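Local coordinates for angiopoietin-related protein 6 (Homo sapiens, PDB 6Y43), which is a secreted angiopoietin-like protein, probably acting as a growth factor, whose fibrinogen-like globe binds calcium and probably recognises partner molecules, at residues L100-G105 against S209-A214; V50-Q55 against N179-W184; G137-W142 against Y199-R204. All coordinates share one frame; numbering follows the deposited sequence. Where two conformers were deposited one is given.

Contact 1: L100-G105 against S209-A214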
loop_
_atom_site.group_PDB
_atom_site.type_symbol
_atom_site.label_atom_id
_atom_site.label_comp_id
_atom_site.label_asym_id
_atom_site.label_seq_id
_atom_site.Cartn_x
_atom_site.Cartn_y
_atom_site.Cartn_z
ATOM N N LEU A 100 -1.230 1.301 7.870
ATOM C CA LEU A 100 -2.011 2.090 8.815
ATOM C C LEU A 100 -3.483 1.846 8.526
ATOM O O LEU A 100 -3.909 1.955 7.371
ATOM C CB LEU A 100 -1.691 3.575 8.672
ATOM C CG LEU A 100 -0.255 4.011 8.929
ATOM C CD1 LEU A 100 -0.139 5.498 8.686
ATOM C CD2 LEU A 100 0.170 3.687 10.350
ATOM N N LEU A 101 -4.259 1.540 9.569
ATOM C CA LEU A 101 -5.666 1.208 9.434
ATOM C C LEU A 101 -6.493 2.025 10.412
ATOM O O LEU A 101 -6.049 2.305 11.529
ATOM C CB LEU A 101 -5.903 -0.275 9.722
ATOM C CG LEU A 101 -4.962 -1.254 9.017
ATOM C CD1 LEU A 101 -5.139 -2.628 9.609
ATOM C CD2 LEU A 101 -5.269 -1.261 7.505
ATOM N N GLU A 102 -7.716 2.367 10.002
ATOM C CA GLU A 102 -8.681 2.985 10.906
ATOM C C GLU A 102 -10.067 2.426 10.622
ATOM O O GLU A 102 -10.504 2.411 9.463
ATOM C CB GLU A 102 -8.690 4.511 10.746
ATOM C CG GLU A 102 -9.594 5.283 11.682
ATOM C CD GLU A 102 -9.562 6.791 11.425
ATOM O OE1 GLU A 102 -8.554 7.280 10.842
ATOM O OE2 GLU A 102 -10.548 7.493 11.794
ATOM N N ASP A 103 -10.774 2.045 11.689
ATOM C CA ASP A 103 -12.148 1.585 11.563
ATOM C C ASP A 103 -13.121 2.750 11.727
ATOM O O ASP A 103 -12.739 3.907 11.946
ATOM C CB ASP A 103 -12.430 0.412 12.512
ATOM C CG ASP A 103 -12.635 0.796 13.982
ATOM O OD1 ASP A 103 -12.807 1.982 14.343
ATOM O OD2 ASP A 103 -12.622 -0.168 14.798
ATOM N N TRP A 104 -14.402 2.451 11.530
ATOM C CA TRP A 104 -15.414 3.496 11.520
ATOM C C TRP A 104 -15.756 3.987 12.922
ATOM O O TRP A 104 -16.501 4.962 13.055
ATOM C CB TRP A 104 -16.667 3.014 10.788
ATOM C CG TRP A 104 -16.435 2.937 9.303
ATOM C CD1 TRP A 104 -15.909 1.887 8.610
ATOM C CD2 TRP A 104 -16.701 3.962 8.336
ATOM N NE1 TRP A 104 -15.825 2.191 7.270
ATOM C CE2 TRP A 104 -16.315 3.455 7.074
ATOM C CE3 TRP A 104 -17.221 5.261 8.415
ATOM C CZ2 TRP A 104 -16.437 4.203 5.899
ATOM C CZ3 TRP A 104 -17.347 6.003 7.251
ATOM C CH2 TRP A 104 -16.947 5.475 6.008
ATOM N N GLY A 105 -15.218 3.359 13.948
ATOM C CA GLY A 105 -15.332 3.876 15.288
ATOM C C GLY A 105 -14.160 4.719 15.707
ATOM O O GLY A 105 -14.112 5.160 16.858
ATOM N N SER A 209 -15.327 -3.385 6.392
ATOM C CA SER A 209 -14.671 -2.478 5.456
ATOM C C SER A 209 -14.105 -1.296 6.228
ATOM O O SER A 209 -14.860 -0.524 6.831
ATOM C CB SER A 209 -15.648 -1.991 4.388
ATOM O OG SER A 209 -14.940 -1.315 3.364
ATOM N N LEU A 210 -12.787 -1.147 6.205
ATOM C CA LEU A 210 -12.163 -0.126 7.024
ATOM C C LEU A 210 -12.385 1.268 6.444
ATOM O O LEU A 210 -12.497 1.453 5.229
ATOM C CB LEU A 210 -10.679 -0.418 7.173
ATOM C CG LEU A 210 -10.368 -1.684 7.963
ATOM C CD1 LEU A 210 -8.963 -2.195 7.623
ATOM C CD2 LEU A 210 -10.495 -1.446 9.481
ATOM N N ARG A 211 -12.455 2.252 7.342
ATOM C CA ARG A 211 -12.675 3.636 6.915
ATOM C C ARG A 211 -11.450 4.217 6.216
ATOM O O ARG A 211 -11.579 4.956 5.240
ATOM C CB ARG A 211 -13.055 4.501 8.113
ATOM C CG ARG A 211 -13.279 5.948 7.734
ATOM C CD ARG A 211 -14.001 6.700 8.844
ATOM N NE ARG A 211 -13.195 6.880 10.045
ATOM C CZ ARG A 211 -13.672 7.344 11.204
ATOM N NH1 ARG A 211 -12.862 7.475 12.235
ATOM N NH2 ARG A 211 -14.959 7.682 11.334
ATOM N N LYS A 212 -10.262 3.952 6.748
ATOM C CA LYS A 212 -9.019 4.458 6.182
ATOM C C LYS A 212 -8.016 3.323 6.176
ATOM O O LYS A 212 -7.967 2.505 7.097
ATOM C CB LYS A 212 -8.462 5.660 6.943
ATOM C CG LYS A 212 -9.435 6.759 7.197
ATOM C CD LYS A 212 -8.724 8.134 7.129
ATOM C CE LYS A 212 -9.670 9.196 7.729
ATOM N NZ LYS A 212 -9.126 9.758 9.009
ATOM N N ALA A 213 -7.237 3.259 5.112
ATOM C CA ALA A 213 -6.150 2.302 5.024
ATOM C C ALA A 213 -5.029 2.932 4.219
ATOM O O ALA A 213 -5.290 3.680 3.281
ATOM C CB ALA A 213 -6.599 0.999 4.370
ATOM N N ALA A 214 -3.785 2.644 4.582
ATOM C CA ALA A 214 -2.678 3.131 3.767
ATOM C C ALA A 214 -1.475 2.226 3.952
ATOM O O ALA A 214 -1.326 1.574 4.985
ATOM C CB ALA A 214 -2.286 4.577 4.125
HETATM O O HOH W 1 -14.838 1.244 4.057
#

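Contact 2: V50-Q55 against N179-W184. With EDO (1,2-ethanediol), chain C.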
loop_
_atom_site.group_PDB
_atom_site.type_symbol
_atom_site.label_atom_id
_atom_site.label_comp_id
_atom_site.label_asym_id
_atom_site.label_seq_id
_atom_site.Cartn_x
_atom_site.Cartn_y
_atom_site.Cartn_z
ATOM N N VAL A 50 3.951 7.231 1.082
ATOM C CA VAL A 50 2.700 6.512 0.882
ATOM C C VAL A 50 2.712 5.880 -0.505
ATOM O O VAL A 50 2.913 6.570 -1.509
ATOM C CB VAL A 50 1.504 7.459 1.054
ATOM C CG1 VAL A 50 0.200 6.755 0.679
ATOM C CG2 VAL A 50 1.452 7.979 2.481
ATOM N N ILE A 51 2.441 4.570 -0.565
ATOM C CA ILE A 51 2.305 3.866 -1.843
ATOM C C ILE A 51 0.882 3.427 -2.141
ATOM O O ILE A 51 0.604 3.034 -3.287
ATOM C CB ILE A 51 3.253 2.655 -1.949
ATOM C CG1 ILE A 51 2.873 1.542 -0.966
ATOM C CG2 ILE A 51 4.680 3.094 -1.692
ATOM C CD1 ILE A 51 3.563 0.237 -1.247
ATOM N N GLN A 52 -0.031 3.547 -1.184
ATOM C CA GLN A 52 -1.418 3.157 -1.346
ATOM C C GLN A 52 -2.199 3.872 -0.268
ATOM O O GLN A 52 -1.715 3.972 0.864
ATOM C CB GLN A 52 -1.596 1.644 -1.187
ATOM C CG GLN A 52 -2.982 1.182 -1.524
ATOM C CD GLN A 52 -3.859 0.939 -0.314
ATOM O OE1 GLN A 52 -3.519 1.315 0.810
ATOM N NE2 GLN A 52 -5.011 0.301 -0.545
ATOM N N ARG A 53 -3.379 4.388 -0.613
ATOM C CA ARG A 53 -4.229 4.990 0.409
ATOM C C ARG A 53 -5.685 4.893 0.002
ATOM O O ARG A 53 -6.037 5.182 -1.152
ATOM C CB ARG A 53 -3.880 6.460 0.661
ATOM C CG ARG A 53 -4.697 7.066 1.776
ATOM C CD ARG A 53 -4.059 8.379 2.263
ATOM N NE ARG A 53 -3.817 9.264 1.141
ATOM C CZ ARG A 53 -2.927 10.250 1.120
ATOM N NH1 ARG A 53 -2.173 10.506 2.170
ATOM N NH2 ARG A 53 -2.797 10.967 0.028
ATOM N N ARG A 54 -6.517 4.500 0.961
ATOM C CA ARG A 54 -7.969 4.498 0.851
ATOM C C ARG A 54 -8.570 5.372 1.941
ATOM O O ARG A 54 -8.137 5.306 3.092
ATOM C CB ARG A 54 -8.555 3.108 1.053
ATOM C CG ARG A 54 -7.885 1.964 0.308
ATOM C CD ARG A 54 -7.896 2.226 -1.176
ATOM N NE ARG A 54 -9.228 2.230 -1.777
ATOM C CZ ARG A 54 -9.901 1.146 -2.143
ATOM N NH1 ARG A 54 -9.396 -0.058 -1.930
ATOM N NH2 ARG A 54 -11.092 1.252 -2.730
ATOM N N GLN A 55 -9.613 6.130 1.607
ATOM C CA GLN A 55 -10.182 7.003 2.629
ATOM C C GLN A 55 -11.565 7.540 2.289
ATOM O O GLN A 55 -12.251 8.060 3.178
ATOM C CB GLN A 55 -9.248 8.182 2.905
ATOM C CG GLN A 55 -9.068 9.119 1.700
ATOM C CD GLN A 55 -8.014 10.192 1.935
ATOM O OE1 GLN A 55 -7.040 9.970 2.652
ATOM N NE2 GLN A 55 -8.223 11.363 1.359
ATOM N N ASN A 179 -7.241 -7.155 2.189
ATOM C CA ASN A 179 -7.779 -6.829 0.874
ATOM C C ASN A 179 -7.832 -5.313 0.738
ATOM O O ASN A 179 -8.869 -4.724 0.459
ATOM C CB ASN A 179 -9.160 -7.452 0.691
ATOM C CG ASN A 179 -9.684 -7.354 -0.728
ATOM O OD1 ASN A 179 -8.950 -7.578 -1.687
ATOM N ND2 ASN A 179 -10.975 -7.035 -0.860
ATOM N N LEU A 180 -6.675 -4.678 0.901
ATOM C CA LEU A 180 -6.683 -3.226 1.025
ATOM C C LEU A 180 -7.013 -2.532 -0.283
ATOM O O LEU A 180 -7.382 -1.354 -0.252
ATOM C CB LEU A 180 -5.352 -2.714 1.562
ATOM C CG LEU A 180 -4.964 -3.233 2.956
ATOM C CD1 LEU A 180 -3.708 -2.551 3.418
ATOM C CD2 LEU A 180 -6.105 -3.074 3.960
ATOM N N ASN A 181 -6.923 -3.221 -1.425
ATOM C CA ASN A 181 -7.328 -2.637 -2.695
ATOM C C ASN A 181 -8.754 -3.012 -3.089
ATOM O O ASN A 181 -9.130 -2.852 -4.252
ATOM C CB ASN A 181 -6.345 -3.019 -3.797
ATOM C CG ASN A 181 -5.019 -2.314 -3.656
ATOM O OD1 ASN A 181 -4.908 -1.279 -2.978
ATOM N ND2 ASN A 181 -4.005 -2.847 -4.309
ATOM N N GLY A 182 -9.554 -3.478 -2.135
ATOM C CA GLY A 182 -10.905 -3.911 -2.404
ATOM C C GLY A 182 -11.879 -2.760 -2.460
ATOM O O GLY A 182 -11.527 -1.612 -2.742
ATOM N N VAL A 183 -13.137 -3.098 -2.238
ATOM C CA VAL A 183 -14.218 -2.128 -2.322
ATOM C C VAL A 183 -14.263 -1.315 -1.035
ATOM O O VAL A 183 -14.461 -1.875 0.044
ATOM C CB VAL A 183 -15.561 -2.830 -2.546
ATOM C CG1 VAL A 183 -16.658 -1.775 -2.674
ATOM C CG2 VAL A 183 -15.513 -3.739 -3.744
ATOM N N TRP A 184 -14.093 0.002 -1.146
ATOM C CA TRP A 184 -14.292 0.906 -0.011
ATOM C C TRP A 184 -15.790 1.131 0.161
ATOM O O TRP A 184 -16.435 1.769 -0.680
ATOM C CB TRP A 184 -13.554 2.226 -0.226
ATOM C CG TRP A 184 -13.553 3.138 0.988
ATOM C CD1 TRP A 184 -12.642 3.156 2.000
ATOM C CD2 TRP A 184 -14.521 4.136 1.306
ATOM N NE1 TRP A 184 -12.978 4.109 2.927
ATOM C CE2 TRP A 184 -14.134 4.723 2.533
ATOM C CE3 TRP A 184 -15.680 4.587 0.679
ATOM C CZ2 TRP A 184 -14.855 5.770 3.133
ATOM C CZ3 TRP A 184 -16.403 5.612 1.279
ATOM C CH2 TRP A 184 -15.996 6.179 2.496
HETATM C C1 EDO C . -4.743 13.369 2.441
HETATM O O1 EDO C . -6.018 13.430 1.780
HETATM C C2 EDO C . -4.914 12.803 3.842
HETATM O O2 EDO C . -5.237 11.418 3.697
#

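Contact 3: G137-W142 against Y199-R204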
loop_
_atom_site.group_PDB
_atom_site.type_symbol
_atom_site.label_atom_id
_atom_site.label_comp_id
_atom_site.label_asym_id
_atom_site.label_seq_id
_atom_site.Cartn_x
_atom_site.Cartn_y
_atom_site.Cartn_z
ATOM N N GLY A 137 -1.984 -6.863 13.920
ATOM C CA GLY A 137 -2.018 -8.278 13.582
ATOM C C GLY A 137 -1.439 -8.513 12.194
ATOM O O GLY A 137 -1.440 -7.625 11.333
ATOM N N ASP A 138 -0.917 -9.719 11.974
ATOM C CA ASP A 138 -0.128 -9.980 10.768
ATOM C C ASP A 138 -1.024 -10.583 9.690
ATOM O O ASP A 138 -1.019 -11.788 9.427
ATOM C CB ASP A 138 1.063 -10.876 11.076
ATOM C CG ASP A 138 1.981 -11.068 9.873
ATOM O OD1 ASP A 138 1.715 -10.470 8.797
ATOM O OD2 ASP A 138 2.962 -11.820 10.025
ATOM N N SER A 139 -1.779 -9.710 9.019
ATOM C CA SER A 139 -2.705 -10.149 7.991
ATOM C C SER A 139 -2.168 -9.932 6.574
ATOM O O SER A 139 -2.925 -10.066 5.616
ATOM C CB SER A 139 -4.055 -9.467 8.166
ATOM O OG SER A 139 -4.657 -9.838 9.405
ATOM N N LEU A 140 -0.868 -9.663 6.429
ATOM C CA LEU A 140 -0.222 -9.686 5.125
ATOM C C LEU A 140 0.747 -10.853 4.935
ATOM O O LEU A 140 1.111 -11.149 3.799
ATOM C CB LEU A 140 0.543 -8.380 4.871
ATOM C CG LEU A 140 0.857 -8.003 3.431
ATOM C CD1 LEU A 140 -0.337 -7.807 2.515
ATOM C CD2 LEU A 140 1.739 -6.734 3.455
ATOM N N SER A 141 1.151 -11.545 5.994
ATOM C CA SER A 141 2.174 -12.571 5.831
ATOM C C SER A 141 1.682 -13.709 4.953
ATOM O O SER A 141 2.481 -14.320 4.241
ATOM C CB SER A 141 2.617 -13.085 7.202
ATOM O OG SER A 141 3.725 -12.329 7.661
ATOM N N TRP A 142 0.369 -13.984 4.961
ATOM C CA TRP A 142 -0.144 -15.056 4.098
ATOM C C TRP A 142 0.045 -14.755 2.625
ATOM O O TRP A 142 -0.081 -15.665 1.788
ATOM C CB TRP A 142 -1.619 -15.271 4.368
ATOM C CG TRP A 142 -2.118 -16.686 4.093
ATOM C CD1 TRP A 142 -1.494 -17.848 4.421
ATOM C CD2 TRP A 142 -3.352 -17.044 3.480
ATOM N NE1 TRP A 142 -2.268 -18.933 4.036
ATOM C CE2 TRP A 142 -3.418 -18.455 3.462
ATOM C CE3 TRP A 142 -4.411 -16.312 2.925
ATOM C CZ2 TRP A 142 -4.481 -19.130 2.911
ATOM C CZ3 TRP A 142 -5.483 -17.005 2.380
ATOM C CH2 TRP A 142 -5.504 -18.389 2.371
ATOM N N TYR A 199 -10.274 -4.792 3.960
ATOM C CA TYR A 199 -10.228 -5.515 5.222
ATOM C C TYR A 199 -8.846 -6.021 5.598
ATOM O O TYR A 199 -7.923 -6.129 4.795
ATOM C CB TYR A 199 -11.235 -6.678 5.226
ATOM C CG TYR A 199 -10.926 -7.957 4.435
ATOM C CD1 TYR A 199 -9.980 -8.882 4.886
ATOM C CD2 TYR A 199 -11.655 -8.280 3.306
ATOM C CE1 TYR A 199 -9.746 -10.095 4.188
ATOM C CE2 TYR A 199 -11.433 -9.478 2.606
ATOM C CZ TYR A 199 -10.479 -10.375 3.053
ATOM O OH TYR A 199 -10.279 -11.575 2.387
ATOM N N TRP A 200 -8.737 -6.287 6.895
ATOM C CA TRP A 200 -7.531 -6.781 7.546
ATOM C C TRP A 200 -8.036 -7.815 8.547
ATOM O O TRP A 200 -8.769 -7.479 9.483
ATOM C CB TRP A 200 -6.784 -5.637 8.226
ATOM C CG TRP A 200 -5.390 -5.922 8.652
ATOM C CD1 TRP A 200 -4.980 -6.315 9.888
ATOM C CD2 TRP A 200 -4.197 -5.808 7.851
ATOM N NE1 TRP A 200 -3.618 -6.457 9.915
ATOM C CE2 TRP A 200 -3.107 -6.152 8.686
ATOM C CE3 TRP A 200 -3.945 -5.459 6.521
ATOM C CZ2 TRP A 200 -1.790 -6.157 8.232
ATOM C CZ3 TRP A 200 -2.635 -5.466 6.068
ATOM C CH2 TRP A 200 -1.570 -5.817 6.924
ATOM N N ALA A 201 -7.731 -9.087 8.302
ATOM C CA ALA A 201 -8.383 -10.151 9.060
ATOM C C ALA A 201 -8.260 -9.947 10.564
ATOM O O ALA A 201 -9.208 -10.198 11.312
ATOM C CB ALA A 201 -7.791 -11.506 8.689
ATOM N N GLU A 202 -7.084 -9.558 11.036
ATOM C CA GLU A 202 -6.846 -9.479 12.466
ATOM C C GLU A 202 -7.202 -8.112 13.053
ATOM O O GLU A 202 -6.944 -7.873 14.246
ATOM C CB GLU A 202 -5.382 -9.832 12.760
ATOM C CG GLU A 202 -5.250 -10.760 13.962
ATOM C CD GLU A 202 -3.813 -11.072 14.328
ATOM O OE1 GLU A 202 -3.084 -11.591 13.423
ATOM O OE2 GLU A 202 -3.454 -10.797 15.523
ATOM N N PHE A 203 -7.788 -7.206 12.250
ATOM C CA PHE A 203 -8.277 -5.914 12.754
ATOM C C PHE A 203 -9.637 -5.646 12.121
ATOM O O PHE A 203 -9.702 -5.055 11.035
ATOM C CB PHE A 203 -7.312 -4.780 12.472
ATOM C CG PHE A 203 -7.760 -3.451 13.015
ATOM C CD1 PHE A 203 -7.868 -3.241 14.385
ATOM C CD2 PHE A 203 -8.053 -2.408 12.167
ATOM C CE1 PHE A 203 -8.272 -2.010 14.870
ATOM C CE2 PHE A 203 -8.435 -1.176 12.654
ATOM C CZ PHE A 203 -8.560 -0.980 14.002
ATOM N N ARG A 204 -10.698 -6.110 12.804
ATOM C CA ARG A 204 -12.122 -5.998 12.503
ATOM C C ARG A 204 -12.607 -7.093 11.543
ATOM O O ARG A 204 -13.821 -7.290 11.414
ATOM C CB ARG A 204 -12.511 -4.613 11.954
ATOM C CG ARG A 204 -12.095 -3.436 12.876
ATOM C CD ARG A 204 -12.573 -3.608 14.350
ATOM N NE ARG A 204 -13.974 -3.998 14.399
ATOM C CZ ARG A 204 -15.003 -3.169 14.320
ATOM N NH1 ARG A 204 -14.816 -1.867 14.216
ATOM N NH2 ARG A 204 -16.230 -3.661 14.336
HETATM O O HOH W 2 -3.252 -12.803 11.062
#

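Contact 1: L100-G105 against S209-A214
The indole of Trp104 lies with one face against Arg211, whose CB sits 3.6 Å from the centroid of the five-membered ring of Trp104 and only 9° off its normal, a CH-pi contact. Arg211 belongs to a classic beta bulge in the antiparallel sheet of the fibrinogen-like globe: it and Lys212 both face Glu102 where strands 95-102 and 212-219 pair. At the indole's edge, in its plane, are Ser209 O and a water; Trp104 NE1 gives each a weak bond, and the water donates to Leu210 O and is hydrogen-bonded to Ser209 OG. The Arg211 guanidinium has Asp103 O over one face, and Glu102 meets it at the edge, the carboxylate standing almost perpendicular to it.

Glu102 O receives two backbone N-H groups, a straight bond from Lys212 N at 3.1 Å and a weaker, bent one from Arg211 N. With CG anti to the backbone N (chi1 -177°) and an extended chain, Glu102 brings its carboxylate to both cations of the bulge. The salt bridge to Arg211 runs through OE2, with NH1 modelled doubtfully close and NE giving only a weak bond; OE1 of Glu102 lies 3.1 Å from Lys212 NZ in a second salt bridge. A glutamate suits this place because each carboxylate oxygen can meet a different cation.

On the face that carries Leu101 and Ala213 the contact is apolar. Leu101 CD2 touches Leu210 CD1 at 3.8 Å and reaches Ala213 CB, whose small methyl leaves room for the larger leucine, while Leu101 also leans on Trp200. Asp103, with CB near Leu210, turns its carboxylate to Arg204 in a salt bridge. Away from the bulge, Leu100 and Ala214 form a hydrogen-bonded pair, with Leu100 N 2.9 Å from Ala214 O.

Contact 2: V50-Q55 against N179-W184
Arg54 projects from the end of strand 48-54 into a type I beta turn, Asn179 to Gly182, within the fibrinogen-like globe, and holds it by its carbonyl oxygens. Its CG is anti to the carbonyl carbon (chi1 -46°), and further bends at chi2 and chi3 curl the chain until the guanidinium meets the turn edge-on. NH1 and NH2 of Arg54 both grip Gly182 O end-on, NH1 at 2.8 Å, while NH1 also donates to Leu180 O at 2.9 Å; both acceptors lie close to the guanidinium plane. Arginine suits this site because its planar array of N-H groups can serve two buried carbonyls at once, and Phe61 adds a cation-pi contact. A leucine here would probably leave the carbonyl oxygens of Leu180 and Gly182 without these donors and the turn less firmly fixed to the strand.

Gly182 suits its place, since a CB would clash with Asn179 ND2. Gln52 extends with CG anti to its backbone N (chi1 -172°), then bends at chi2 to slide past Asn181 in the opposite direction, the two amide planes 45° apart. Gln52 OE1 is buried without a hydrogen-bond partner in the model. Asn181 also gives ND2 to Gly169 O. One ring face of Trp184 has Gln55 C over it, toward the rim, and its NE1 donates to Arg211 O. Gln52 NE2 donates to Asn181 OD1 at 2.9 Å, tilted somewhat from both amide planes.

Contact 3: G137-W142 against Y199-R204
Trp200 meets the loop 137-142 with both the edge and a face of its indole, joining two irregular loops of the fibrinogen-like globe beside its sheet. At the edge, NE1 of Trp200 donates to Gly137 O at 2.8 Å, the oxygen lying near the ring plane although the nitrogen stands above the carbonyl plane. Over one face, Ser139 CB makes a CH-pi contact 3.4 Å from the centroid of the five-membered ring of Trp200, and Leu140 CB touches the far end of the indole. Ala201 follows, its methyl beside Ser139 OG. Ser139 OG, anti to its carbonyl carbon (chi1 -63°), accepts a hydrogen bond from Glu202 N at 2.9 Å, a role suited to a short hydroxyl. The Glu202 side chain lies against Gly137 CA, where a CB would collide with it and jam against the preceding carbonyl oxygen. Glu202 OE1 takes a weak bond from Asp138 N and accepts from a water 2.7 Å away, which also gives Asp138 O a weak bond. A type I turn from Trp200 to Phe203 carries the chain onward. Trp200 and Phe203 rest on strands 95-102 and 108-118, while Leu140 packs on Leu97 of the former and Leu129 of strand 127-133.

How the contacts relate
All three contacts lie in the one fibrinogen-like domain. Contacts 1 and 2 have centres about 9 Å apart and share the antiparallel sheet, where strand 212-219 lies between strands 95-102 and 48-54; a probable hydrogen bond from Arg54 N to Ala213 O joins them. Contact 3 sits about 12 Å from contact 1 and about 14 Å from contact 2, centre to centre, and brings together two loops beside the sheet. Along the chain contact 3 is nested within the loop closed by contact 1, whereas contact 2 crosses both. The sheet and the long loops following strand 127-133 are thus interlocked as one globe.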